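Local atomic coordinates of extracellular ligand-binding receptor (Rhodopseudomonas palustris, PDB entry 4F06), a protein that binds p-hydroxybenzoate and probably delivers such lignin-derived aromatic acids to an ABC transporter as its solute-binding component. Residues P323-V327 and I336-Y341; S107-E111 and D365-Q371; G138-V142 and F163-K169. One frame throughout, in Å; residues are numbered along the deposited sequence. Where two conformers were deposited one is given.

Interaction 1: P323-V327 and I336-Y341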
ATOM      1  N   PRO A 323       6.428  -9.842   8.213  1.00  6.13           N
ATOM      2  CA  PRO A 323       7.369  -8.839   8.735  1.00  6.62           C
ATOM      3  C   PRO A 323       6.633  -7.634   9.332  1.00  5.87           C
ATOM      4  O   PRO A 323       7.157  -6.973  10.234  1.00  7.38           O
ATOM      5  CB  PRO A 323       8.181  -8.452   7.498  1.00  7.44           C
ATOM      6  CG  PRO A 323       8.191  -9.737   6.696  1.00  7.66           C
ATOM      7  CD  PRO A 323       6.795 -10.289   6.850  1.00  7.26           C
ATOM      8  N   ARG A 324       5.408  -7.340   8.846  1.00  5.77           N
ATOM      9  CA  ARG A 324       4.676  -6.156   9.360  1.00  5.98           C
ATOM     10  C   ARG A 324       3.970  -6.358  10.692  1.00  5.60           C
ATOM     11  O   ARG A 324       3.519  -5.370  11.308  1.00  6.72           O
ATOM     12  CB  ARG A 324       3.641  -5.699   8.311  1.00  5.68           C
ATOM     13  CG  ARG A 324       2.354  -6.560   8.311  1.00  6.22           C
ATOM     14  CD  ARG A 324       1.468  -6.256   7.090  1.00  6.07           C
ATOM     15  NE  ARG A 324       1.965  -6.973   5.912  1.00  5.03           N
ATOM     16  CZ  ARG A 324       1.436  -6.811   4.682  1.00  4.76           C
ATOM     17  NH1 ARG A 324       0.464  -5.907   4.488  1.00  5.73           N
ATOM     18  NH2 ARG A 324       1.947  -7.528   3.657  1.00  6.16           N
ATOM     19  N   GLY A 325       3.764  -7.632  11.105  1.00  6.11           N
ATOM     20  CA  GLY A 325       2.884  -7.979  12.242  1.00  7.75           C
ATOM     21  C   GLY A 325       2.075  -9.218  11.892  1.00  6.71           C
ATOM     22  O   GLY A 325       2.171  -9.752  10.783  1.00  7.23           O
ATOM     23  N   GLU A 326       1.262  -9.680  12.836  0.50  6.93           N
ATOM     24  CA  GLU A 326       0.343 -10.808  12.575  0.50  7.77           C
ATOM     25  C   GLU A 326      -0.698 -10.388  11.547  0.50  8.13           C
ATOM     26  O   GLU A 326      -1.226  -9.268  11.625  0.50  8.32           O
ATOM     27  CB  GLU A 326      -0.305 -11.246  13.894  0.50 10.34           C
ATOM     28  CG  GLU A 326       0.733 -11.723  14.895  0.50 13.47           C
ATOM     29  CD  GLU A 326       0.211 -12.462  16.098  0.50 16.82           C
ATOM     30  OE1 GLU A 326      -0.965 -12.297  16.494  0.50 24.08           O
ATOM     31  OE2 GLU A 326       1.037 -13.188  16.683  0.50 25.29           O
ATOM     32  N   VAL A 327      -0.982 -11.259  10.579  1.00  6.98           N
ATOM     33  CA  VAL A 327      -1.931 -10.947   9.495  1.00  7.20           C
ATOM     34  C   VAL A 327      -2.770 -12.162   9.177  1.00  6.81           C
ATOM     35  O   VAL A 327      -2.448 -13.290   9.565  1.00  7.77           O
ATOM     36  CB  VAL A 327      -1.212 -10.474   8.214  1.00  6.85           C
ATOM     37  CG1 VAL A 327      -0.460  -9.167   8.446  1.00  7.50           C
ATOM     38  CG2 VAL A 327      -0.310 -11.567   7.654  1.00  7.59           C
ATOM     39  N   ILE A 336      -6.225  -8.574   3.263  1.00  5.33           N
ATOM     40  CA  ILE A 336      -5.373  -8.839   4.452  1.00  5.62           C
ATOM     41  C   ILE A 336      -5.826  -8.018   5.669  1.00  5.74           C
ATOM     42  O   ILE A 336      -5.782  -6.796   5.669  1.00  6.38           O
ATOM     43  CB  ILE A 336      -3.898  -8.590   4.056  1.00  5.76           C
ATOM     44  CG1 ILE A 336      -2.952  -9.115   5.141  1.00  6.49           C
ATOM     45  CG2 ILE A 336      -3.620  -7.139   3.661  1.00  7.24           C
ATOM     46  CD1 ILE A 336      -1.516  -9.292   4.670  1.00  7.83           C
ATOM     47  N   THR A 337      -6.264  -8.745   6.729  1.00  5.82           N
ATOM     48  CA  THR A 337      -6.496  -8.140   8.025  1.00  6.55           C
ATOM     49  C   THR A 337      -5.153  -7.970   8.728  1.00  6.63           C
ATOM     50  O   THR A 337      -4.332  -8.891   8.711  1.00  6.76           O
ATOM     51  CB  THR A 337      -7.418  -9.042   8.845  1.00  6.89           C
ATOM     52  OG1 THR A 337      -8.698  -8.977   8.222  1.00  9.93           O
ATOM     53  CG2 THR A 337      -7.557  -8.551  10.300  1.00  7.40           C
ATOM     54  N   GLN A 338      -4.904  -6.811   9.322  1.00  5.59           N
ATOM     55  CA  GLN A 338      -3.558  -6.513   9.819  1.00  6.19           C
ATOM     56  C   GLN A 338      -3.637  -5.384  10.814  1.00  5.95           C
ATOM     57  O   GLN A 338      -4.557  -4.551  10.837  1.00  6.28           O
ATOM     58  CB  GLN A 338      -2.657  -6.115   8.645  1.00  6.20           C
ATOM     59  CG  GLN A 338      -3.116  -4.833   7.900  1.00  6.22           C
ATOM     60  CD  GLN A 338      -2.352  -4.692   6.605  1.00  5.66           C
ATOM     61  OE1 GLN A 338      -1.245  -5.194   6.495  1.00  6.92           O
ATOM     62  NE2 GLN A 338      -2.923  -3.991   5.605  1.00  5.53           N
ATOM     63  N   ASN A 339      -2.586  -5.271  11.628  1.00  5.77           N
ATOM     64  CA  ASN A 339      -2.454  -4.096  12.509  1.00  5.98           C
ATOM     65  C   ASN A 339      -2.271  -2.822  11.683  1.00  5.81           C
ATOM     66  O   ASN A 339      -1.659  -2.833  10.583  1.00  6.16           O
ATOM     67  CB  ASN A 339      -1.177  -4.249  13.340  1.00  6.28           C
ATOM     68  CG  ASN A 339      -1.188  -5.468  14.234  1.00  6.48           C
ATOM     69  OD1 ASN A 339      -2.251  -6.079  14.494  1.00  7.50           O
ATOM     70  ND2 ASN A 339       0.002  -5.809  14.733  1.00  7.99           N
ATOM     71  N   VAL A 340      -2.795  -1.720  12.210  1.00  5.67           N
ATOM     72  CA  VAL A 340      -2.467  -0.382  11.704  1.00  5.86           C
ATOM     73  C   VAL A 340      -1.771   0.356  12.812  1.00  6.14           C
ATOM     74  O   VAL A 340      -2.242   0.313  13.968  1.00  7.25           O
ATOM     75  CB  VAL A 340      -3.760   0.350  11.227  1.00  6.52           C
ATOM     76  CG1 VAL A 340      -3.442   1.792  10.822  1.00  7.97           C
ATOM     77  CG2 VAL A 340      -4.380  -0.419  10.051  1.00  6.96           C
ATOM     78  N   TYR A 341      -0.634   0.964  12.528  1.00  6.00           N
ATOM     79  CA  TYR A 341       0.158   1.613  13.560  1.00  6.11           C
ATOM     80  C   TYR A 341       0.078   3.136  13.380  1.00  5.99           C
ATOM     81  O   TYR A 341       0.056   3.639  12.261  1.00  6.43           O
ATOM     82  CB  TYR A 341       1.638   1.166  13.461  1.00  6.13           C
ATOM     83  CG  TYR A 341       1.825  -0.327  13.494  1.00  5.54           C
ATOM     84  CD1 TYR A 341       1.810  -1.099  12.309  1.00  6.28           C
ATOM     85  CD2 TYR A 341       2.050  -0.979  14.710  1.00  7.33           C
ATOM     86  CE1 TYR A 341       1.968  -2.460  12.333  1.00  6.12           C
ATOM     87  CE2 TYR A 341       2.269  -2.346  14.721  1.00  7.43           C
ATOM     88  CZ  TYR A 341       2.232  -3.096  13.551  1.00  6.27           C
ATOM     89  OH  TYR A 341       2.426  -4.460  13.606  1.00  7.01           O
TER
HETATM   90  O   HOH W   1      -0.146  -6.696  11.551  1.00  7.48           O
HETATM   91  O   HOH W   2       1.250  -8.529  15.719  1.00 21.62           O
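Arg-324 reaches from the turn ahead of Val-327 across to Gln-338 and Ile-336 on the neighbouring strand. Its CB turns neither to nor from that strand; with CG set between the backbone N and carbonyl carbon (chi1 79°) and a bend at chi3, the chain carries the guanidinium over to it. Arg-324 CD already lies 3.0 Å from Gln-338 OE1. NE bonds back to Ser-322, while Arg-324 CZ has Ile-336 CD1 at 3.9 Å, the methyl sitting over the centre of one guanidinium face. Arg-324 NH1 donates to Gln-338 OE1 at 2.7 Å, in the carbonyl plane and on a lone pair, although the oxygen lies 22° out of the guanidinium plane. NH2 ends the chain in a salt bridge with Asp-290 and a bond to Thr-119 O. Gln-338 is held at its other end too, NE2 donating to Ser-120 O and Gln-125 OE1.

The same arginine is gripped through its backbone: Tyr-341 OH donates to Arg-324 O at 2.7 Å, and accepts from Asn-339 ND2 at 3.0 Å. Just beyond, Gly-325 (phi 139°) brings its CA close to the Tyr-341 hydroxyl, with no side chain between them. One water joins Glu-326 O to Asn-339 N, which do not bond directly, and a second joins Glu-326 N to Asn-339 ND2. Further along, Val-327 CB packs against Ile-336 CD1 at 3.7 Å, and its CG1 against Gln-338 CB.

The connection between strands 319-322 and 327-329 is thus fastened to strand 336-348 chiefly by side chains and water. With Asp-290 on one nitrogen and an amide oxygen on another, the largely buried guanidinium charge is probably well compensated, and its rotation is fixed.

Interaction 2: S107-E111 and D365-Q371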
ATOM      1  N   SER A 107     -11.014  -0.013  -1.749  1.00  5.96           N
ATOM      2  CA  SER A 107     -11.690  -1.172  -1.120  1.00  6.50           C
ATOM      3  C   SER A 107     -12.372  -2.062  -2.143  1.00  6.94           C
ATOM      4  O   SER A 107     -12.265  -3.281  -2.054  1.00  7.30           O
ATOM      5  CB  SER A 107     -12.729  -0.702  -0.088  1.00  7.09           C
ATOM      6  OG  SER A 107     -12.116  -0.204   1.080  1.00  7.41           O
ATOM      7  N   SER A 108     -13.093  -1.483  -3.099  1.00  6.99           N
ATOM      8  CA  SER A 108     -13.919  -2.277  -3.996  1.00  7.12           C
ATOM      9  C   SER A 108     -13.137  -3.149  -4.969  1.00  6.55           C
ATOM     10  O   SER A 108     -13.755  -3.965  -5.650  1.00  7.55           O
ATOM     11  CB  SER A 108     -14.880  -1.394  -4.784  1.00  8.19           C
ATOM     12  OG  SER A 108     -14.123  -0.519  -5.612  1.00  9.45           O
ATOM     13  N   ILE A 109     -11.807  -3.012  -5.069  1.00  6.25           N
ATOM     14  CA  ILE A 109     -11.070  -3.832  -6.040  1.00  6.57           C
ATOM     15  C   ILE A 109     -11.364  -5.315  -5.803  1.00  6.37           C
ATOM     16  O   ILE A 109     -11.519  -6.071  -6.753  1.00  6.83           O
ATOM     17  CB  ILE A 109      -9.573  -3.534  -5.956  1.00  6.48           C
ATOM     18  CG1 ILE A 109      -9.278  -2.109  -6.460  1.00  7.30           C
ATOM     19  CG2 ILE A 109      -8.775  -4.581  -6.749  1.00  8.09           C
ATOM     20  CD1 ILE A 109      -7.840  -1.659  -6.242  1.00  7.73           C
ATOM     21  N   THR A 110     -11.389  -5.782  -4.548  1.00  6.41           N
ATOM     22  CA  THR A 110     -11.582  -7.223  -4.295  1.00  6.79           C
ATOM     23  C   THR A 110     -12.973  -7.697  -4.733  1.00  6.58           C
ATOM     24  O   THR A 110     -13.132  -8.886  -4.971  1.00  8.36           O
ATOM     25  CB  THR A 110     -11.323  -7.577  -2.815  1.00  7.97           C
ATOM     26  OG1 THR A 110     -12.148  -6.722  -2.002  1.00  9.10           O
ATOM     27  CG2 THR A 110      -9.868  -7.411  -2.421  1.00  8.58           C
ATOM     28  N   GLU A 111     -13.928  -6.780  -4.836  1.00  6.68           N
ATOM     29  CA  GLU A 111     -15.278  -7.151  -5.256  1.00  7.60           C
ATOM     30  C   GLU A 111     -15.376  -7.354  -6.762  1.00  7.78           C
ATOM     31  O   GLU A 111     -16.419  -7.799  -7.244  1.00 10.94           O
ATOM     32  CB  GLU A 111     -16.312  -6.081  -4.827  1.00  9.06           C
ATOM     33  CG  GLU A 111     -16.388  -5.923  -3.306  1.00 11.98           C
ATOM     34  CD  GLU A 111     -17.339  -4.781  -2.979  1.00 15.04           C
ATOM     35  OE1 GLU A 111     -17.050  -3.597  -3.367  1.00 17.46           O
ATOM     36  OE2 GLU A 111     -18.356  -5.048  -2.333  1.00 22.44           O
ATOM     37  N   ASP A 365     -10.800  -4.556   6.232  1.00  7.19           N
ATOM     38  CA  ASP A 365     -11.120  -3.492   5.283  1.00  7.17           C
ATOM     39  C   ASP A 365     -12.406  -2.807   5.722  1.00  7.11           C
ATOM     40  O   ASP A 365     -13.506  -3.241   5.350  1.00  7.54           O
ATOM     41  CB  ASP A 365     -11.222  -4.040   3.851  1.00  7.43           C
ATOM     42  CG  ASP A 365     -11.599  -2.964   2.878  1.00  7.59           C
ATOM     43  OD1 ASP A 365     -11.566  -1.753   3.233  1.00  7.50           O
ATOM     44  OD2 ASP A 365     -11.929  -3.304   1.728  1.00  7.96           O
ATOM     45  N   TRP A 366     -12.312  -1.722   6.476  1.00  7.88           N
ATOM     46  CA  TRP A 366     -13.497  -1.039   6.922  1.00  8.16           C
ATOM     47  C   TRP A 366     -14.374  -0.514   5.798  1.00  7.87           C
ATOM     48  O   TRP A 366     -15.529  -0.198   6.049  1.00 10.41           O
ATOM     49  CB  TRP A 366     -13.134   0.130   7.839  1.00 10.27           C
ATOM     50  CG  TRP A 366     -12.476  -0.257   9.124  1.00 10.81           C
ATOM     51  CD1 TRP A 366     -11.182   0.020   9.545  1.00 10.57           C
ATOM     52  CD2 TRP A 366     -13.119  -0.960  10.199  1.00 12.86           C
ATOM     53  NE1 TRP A 366     -10.980  -0.473  10.830  1.00 13.55           N
ATOM     54  CE2 TRP A 366     -12.109  -1.107  11.259  1.00 13.94           C
ATOM     55  CE3 TRP A 366     -14.375  -1.523  10.367  1.00 15.07           C
ATOM     56  CZ2 TRP A 366     -12.392  -1.784  12.458  1.00 19.19           C
ATOM     57  CZ3 TRP A 366     -14.658  -2.181  11.582  1.00 19.31           C
ATOM     58  CH2 TRP A 366     -13.676  -2.322  12.588  1.00 19.86           C
ATOM     59  N   GLY A 367     -13.850  -0.383   4.559  1.00  7.75           N
ATOM     60  CA  GLY A 367     -14.692   0.049   3.446  1.00  8.08           C
ATOM     61  C   GLY A 367     -15.750  -0.964   3.053  1.00  8.93           C
ATOM     62  O   GLY A 367     -16.766  -0.605   2.452  1.00 12.14           O
ATOM     63  N   LEU A 368     -15.535  -2.240   3.374  1.00  8.36           N
ATOM     64  CA  LEU A 368     -16.467  -3.334   3.015  1.00  8.83           C
ATOM     65  C   LEU A 368     -17.081  -3.986   4.244  1.00  9.79           C
ATOM     66  O   LEU A 368     -18.117  -4.648   4.134  1.00 12.18           O
ATOM     67  CB  LEU A 368     -15.745  -4.411   2.218  1.00  8.39           C
ATOM     68  CG  LEU A 368     -15.161  -3.939   0.897  1.00  8.76           C
ATOM     69  CD1 LEU A 368     -14.519  -5.143   0.212  1.00 10.27           C
ATOM     70  CD2 LEU A 368     -16.188  -3.227   0.021  1.00 11.52           C
ATOM     71  N   ALA A 369     -16.461  -3.845   5.405  1.00 11.01           N
ATOM     72  CA  ALA A 369     -16.864  -4.662   6.575  1.00 14.50           C
ATOM     73  C   ALA A 369     -18.296  -4.349   7.077  1.00 13.60           C
ATOM     74  O   ALA A 369     -18.926  -5.216   7.700  1.00 19.95           O
ATOM     75  CB  ALA A 369     -15.854  -4.520   7.709  1.00 18.36           C
ATOM     76  N   LYS A 370     -18.835  -3.158   6.803  1.00 16.73           N
ATOM     77  CA  LYS A 370     -20.173  -2.815   7.296  1.00 23.41           C
ATOM     78  C   LYS A 370     -21.233  -2.886   6.212  1.00 28.77           C
ATOM     79  O   LYS A 370     -22.378  -2.530   6.437  1.00 44.35           O
ATOM     80  CB  LYS A 370     -20.183  -1.446   7.982  1.00 29.42           C
ATOM     81  CG  LYS A 370     -19.392  -1.458   9.272  1.00 28.32           C
ATOM     82  CD  LYS A 370     -19.586  -0.156  10.012  1.00 32.71           C
ATOM     83  CE  LYS A 370     -18.539   0.002  11.097  1.00 35.63           C
ATOM     84  NZ  LYS A 370     -18.798   1.220  11.918  1.00 47.97           N
ATOM     85  N   GLN A 371     -20.855  -3.372   5.030  1.00 28.87           N
ATOM     86  CA  GLN A 371     -21.843  -3.613   3.963  1.00 28.04           C
ATOM     87  C   GLN A 371     -22.702  -4.800   4.354  1.00 34.64           C
ATOM     88  O   GLN A 371     -22.147  -5.843   4.683  1.00 34.97           O
ATOM     89  CB  GLN A 371     -21.103  -3.897   2.658  1.00 26.53           C
ATOM     90  CG  GLN A 371     -20.493  -2.624   2.106  1.00 32.63           C
ATOM     91  CD  GLN A 371     -19.940  -2.820   0.718  1.00 30.09           C
ATOM     92  OE1 GLN A 371     -19.941  -3.931   0.179  1.00 41.33           O
ATOM     93  NE2 GLN A 371     -19.450  -1.735   0.130  1.00 34.53           N
TER
HETATM   94  O   HOH W   3     -10.932  -5.429   0.243  1.00  8.31           O
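An N-cap at the start of the short, weakly bonded C-terminal helix at about 366-369 supplies the polar link here: Asp-365 receives Ser-107 from the 3-10 turn 107-111. Ser-107 OG donates at 2.7 Å to Asp-365 OD1, which accepts through its syn lone pair, on the side of OD2. The same Asp-365 OD1 takes the capping bond from Gly-367 N at 3.0 Å, but this donor stands well above the carboxylate plane, 57° out of it. Thr-122 OG1 also bonds to OD1, which therefore has three protein partners. Asp-365 CG is anti to its own N (chi1 178°), a setting that brings the carboxylate between the helix start and the serine. Asp-365 OD2 accepts from a water at 2.8 Å that is also hydrogen-bonded to Thr-110 OG1.

Capping of this kind ties the first turn of a helix to the residue before it, and here the capping carboxylate also serves as the link to the 3-10 turn. Where the two backbones come closest, Gly-367 presents CA 3.5 Å from Ser-107 OG, the glycine letting the backbone come this near.

Leu-368 brings its two methyls up against polar groups of the 3-10 turn. Leu-368 CD1 lies 3.6 Å from Thr-110 OG1 and close to Ser-107 O, whereas the other branch, CD2, meets the carboxylate end of Glu-111, 3.5 Å from OE1. The Glu-111 and Leu-368 side chains pass antiparallel to one another, alongside rather than end-on. Ile-109 of the same turn packs on helix 82-88; on the C-terminal side, Trp-366 turns away to Phe-124 and Val-128 of helix 123-136.

Interaction 3: G138-V142 and F163-K169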
ATOM      1  N   GLY A 138      -6.578  15.905  19.835  1.00 14.79           N
ATOM      2  CA  GLY A 138      -7.214  17.185  20.116  1.00 17.58           C
ATOM      3  C   GLY A 138      -7.622  17.974  18.888  1.00 15.46           C
ATOM      4  O   GLY A 138      -8.008  19.120  19.026  1.00 17.49           O
ATOM      5  N   ALA A 139      -7.605  17.373  17.693  1.00 13.09           N
ATOM      6  CA  ALA A 139      -8.031  18.127  16.513  1.00 12.79           C
ATOM      7  C   ALA A 139      -9.495  18.437  16.605  1.00 12.93           C
ATOM      8  O   ALA A 139     -10.287  17.612  17.090  1.00 15.57           O
ATOM      9  CB  ALA A 139      -7.766  17.338  15.234  1.00 13.21           C
ATOM     10  N   THR A 140      -9.870  19.614  16.135  1.00 15.15           N
ATOM     11  CA  THR A 140     -11.292  19.917  16.105  1.00 17.57           C
ATOM     12  C   THR A 140     -11.798  20.304  14.736  1.00 16.31           C
ATOM     13  O   THR A 140     -12.943  19.949  14.413  1.00 15.96           O
ATOM     14  CB  THR A 140     -11.654  21.035  17.073  1.00 23.09           C
ATOM     15  OG1 THR A 140     -10.823  22.148  16.786  1.00 25.16           O
ATOM     16  CG2 THR A 140     -11.371  20.602  18.482  1.00 27.39           C
ATOM     17  N   LYS A 141     -10.975  21.015  13.947  1.00 13.70           N
ATOM     18  CA  LYS A 141     -11.347  21.375  12.581  1.00 11.99           C
ATOM     19  C   LYS A 141     -10.265  20.873  11.615  1.00 10.42           C
ATOM     20  O   LYS A 141      -9.109  21.292  11.693  1.00 12.82           O
ATOM     21  CB  LYS A 141     -11.490  22.889  12.469  1.00 13.84           C
ATOM     22  CG  LYS A 141     -12.647  23.435  13.312  1.00 17.74           C
ATOM     23  CD  LYS A 141     -12.821  24.937  13.048  1.00 24.53           C
ATOM     24  CE  LYS A 141     -13.765  25.599  14.042  1.00 34.32           C
ATOM     25  NZ  LYS A 141     -15.028  24.864  14.294  1.00 46.23           N
ATOM     26  N   VAL A 142     -10.642  19.962  10.720  1.00  9.99           N
ATOM     27  CA  VAL A 142      -9.687  19.330   9.817  1.00  9.91           C
ATOM     28  C   VAL A 142      -9.938  19.752   8.376  1.00  8.70           C
ATOM     29  O   VAL A 142     -11.102  19.856   7.946  1.00 10.09           O
ATOM     30  CB  VAL A 142      -9.768  17.791   9.951  1.00  9.72           C
ATOM     31  CG1 VAL A 142      -9.027  17.084   8.808  1.00 10.57           C
ATOM     32  CG2 VAL A 142      -9.160  17.353  11.289  1.00 11.11           C
ATOM     33  N   PHE A 163     -14.235  10.722  11.672  1.00  9.10           N
ATOM     34  CA  PHE A 163     -13.957  11.937  12.460  1.00  9.21           C
ATOM     35  C   PHE A 163     -15.249  12.647  12.894  1.00  9.81           C
ATOM     36  O   PHE A 163     -15.375  13.089  14.033  1.00 10.55           O
ATOM     37  CB  PHE A 163     -13.008  12.871  11.674  1.00 10.22           C
ATOM     38  CG  PHE A 163     -12.469  14.017  12.501  1.00  9.62           C
ATOM     39  CD1 PHE A 163     -11.679  13.775  13.628  1.00 11.48           C
ATOM     40  CD2 PHE A 163     -12.678  15.353  12.084  1.00  9.53           C
ATOM     41  CE1 PHE A 163     -11.160  14.847  14.355  1.00 11.34           C
ATOM     42  CE2 PHE A 163     -12.125  16.413  12.793  1.00 10.55           C
ATOM     43  CZ  PHE A 163     -11.380  16.158  13.938  1.00 11.30           C
ATOM     44  N   GLU A 164     -16.212  12.737  11.972  1.00  9.28           N
ATOM     45  CA  GLU A 164     -17.473  13.400  12.328  1.00 11.31           C
ATOM     46  C   GLU A 164     -18.245  12.557  13.347  1.00 10.58           C
ATOM     47  O   GLU A 164     -18.886  13.132  14.235  1.00 13.42           O
ATOM     48  CB  GLU A 164     -18.314  13.715  11.065  1.00 11.07           C
ATOM     49  CG  GLU A 164     -17.597  14.755  10.185  1.00 12.71           C
ATOM     50  CD  GLU A 164     -18.207  14.931   8.823  1.00 17.47           C
ATOM     51  OE1 GLU A 164     -19.370  14.540   8.628  1.00 24.02           O
ATOM     52  OE2 GLU A 164     -17.506  15.450   7.904  1.00 20.83           O
ATOM     53  N   ALA A 165     -18.148  11.225  13.321  1.00 11.77           N
ATOM     54  CA  ALA A 165     -18.859  10.439  14.318  1.00 11.99           C
ATOM     55  C   ALA A 165     -18.246  10.658  15.726  1.00 13.42           C
ATOM     56  O   ALA A 165     -18.921  10.439  16.722  1.00 15.65           O
ATOM     57  CB  ALA A 165     -18.805   8.976  13.940  1.00 13.67           C
ATOM     58  N   GLU A 166     -16.962  11.039  15.753  0.50 12.48           N
ATOM     59  CA  GLU A 166     -16.218  11.382  16.973  0.50 14.76           C
ATOM     60  C   GLU A 166     -16.503  12.841  17.438  0.50 13.85           C
ATOM     61  O   GLU A 166     -15.961  13.290  18.454  0.50 16.61           O
ATOM     62  CB  GLU A 166     -14.701  11.225  16.721  0.50 15.29           C
ATOM     63  CG  GLU A 166     -14.179   9.813  16.460  0.50 15.67           C
ATOM     64  CD  GLU A 166     -13.882   9.003  17.721  0.50 20.17           C
ATOM     65  OE1 GLU A 166     -13.492   9.574  18.763  0.50 26.53           O
ATOM     66  OE2 GLU A 166     -14.038   7.773  17.663  0.50 18.63           O
ATOM     67  N   GLY A 167     -17.327  13.590  16.699  1.00 12.59           N
ATOM     68  CA  GLY A 167     -17.616  15.004  17.049  1.00 13.37           C
ATOM     69  C   GLY A 167     -16.715  16.024  16.384  1.00 13.43           C
ATOM     70  O   GLY A 167     -16.825  17.209  16.665  1.00 16.73           O
ATOM     71  N   GLY A 168     -15.783  15.568  15.539  1.00 12.16           N
ATOM     72  CA  GLY A 168     -14.937  16.471  14.781  1.00 13.72           C
ATOM     73  C   GLY A 168     -15.642  17.177  13.645  1.00 11.62           C
ATOM     74  O   GLY A 168     -16.661  16.704  13.148  1.00 14.18           O
ATOM     75  N   LYS A 169     -15.059  18.268  13.175  1.00 12.32           N
ATOM     76  CA  LYS A 169     -15.585  19.011  12.036  1.00 12.45           C
ATOM     77  C   LYS A 169     -14.570  18.952  10.906  1.00 10.75           C
ATOM     78  O   LYS A 169     -13.371  19.125  11.112  1.00 11.93           O
ATOM     79  CB  LYS A 169     -15.785  20.472  12.462  1.00 16.27           C
ATOM     80  CG  LYS A 169     -16.839  20.692  13.553  1.00 24.83           C
ATOM     81  CD  LYS A 169     -16.909  22.160  13.960  1.00 36.61           C
ATOM     82  CE  LYS A 169     -17.993  22.433  14.996  1.00 38.68           C
ATOM     83  NZ  LYS A 169     -18.275  23.898  15.104  1.00 51.52           N
TER
HETATM   84  O   HOH W   4     -14.818  19.534  16.649  1.00 32.86           O
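Phe-163, in the last turn of helix 150-165, points its ring at Val-142 and Ala-139. The Val-142 side chain crosses the phenylalanine at a slant, Val-142 CG2 coming to 3.5 Å from Phe-163 CE2, while Ala-139 CB approaches Phe-163 CZ at 4.0 Å and the Ala-139 carbonyl faces the ring's edge. One ring face is covered by CA of Gly-168, lying off-centre, near the ring's border; having no side chain, this glycine lets its backbone lie directly against the ring. Gly-167 (phi 92°) ends the helix in a Schellman motif.

The backbones then pair as parallel strands. Lys-169 N donates to Thr-140 O at 3.0 Å, and Val-142 N to Lys-169 O at 2.9 Å; a water also bridges Thr-140 O and Gly-167 O. Lys-141 and Lys-169 run alongside each other in the same direction, the bend at chi4 (-46°) bringing NZ of the first within 3.5 Å of NZ of the second, where the like charges probably repel.

The contact closes a beta-alpha-beta crossover, strand 141-147, helix 150-165 and strand 169-176; Phe-163 also packs on Phe-159 and helix 123-136, and Val-142 on strand 197-201.

From the N terminus, the 3-10 turn 107-111 comes first, and its partner is the C-terminal end of the chain, so interaction 2 closes a loop of over 250 residues that encloses the other two. Interaction 3 shuts a short crossover within that loop, between 138-142 and 163-169. Interaction 1 follows it in series, a still tighter closure between 323-327 and 336-341; none of the loops cross. Interactions 1 and 3 both reach the same branched sheet, their centres about 26 Å apart. Interaction 2 ties the connection between strands 99-101 and 116-118, of the other sheet, to the C-terminal helix; its nearest atoms are about 5 Å from interaction 1.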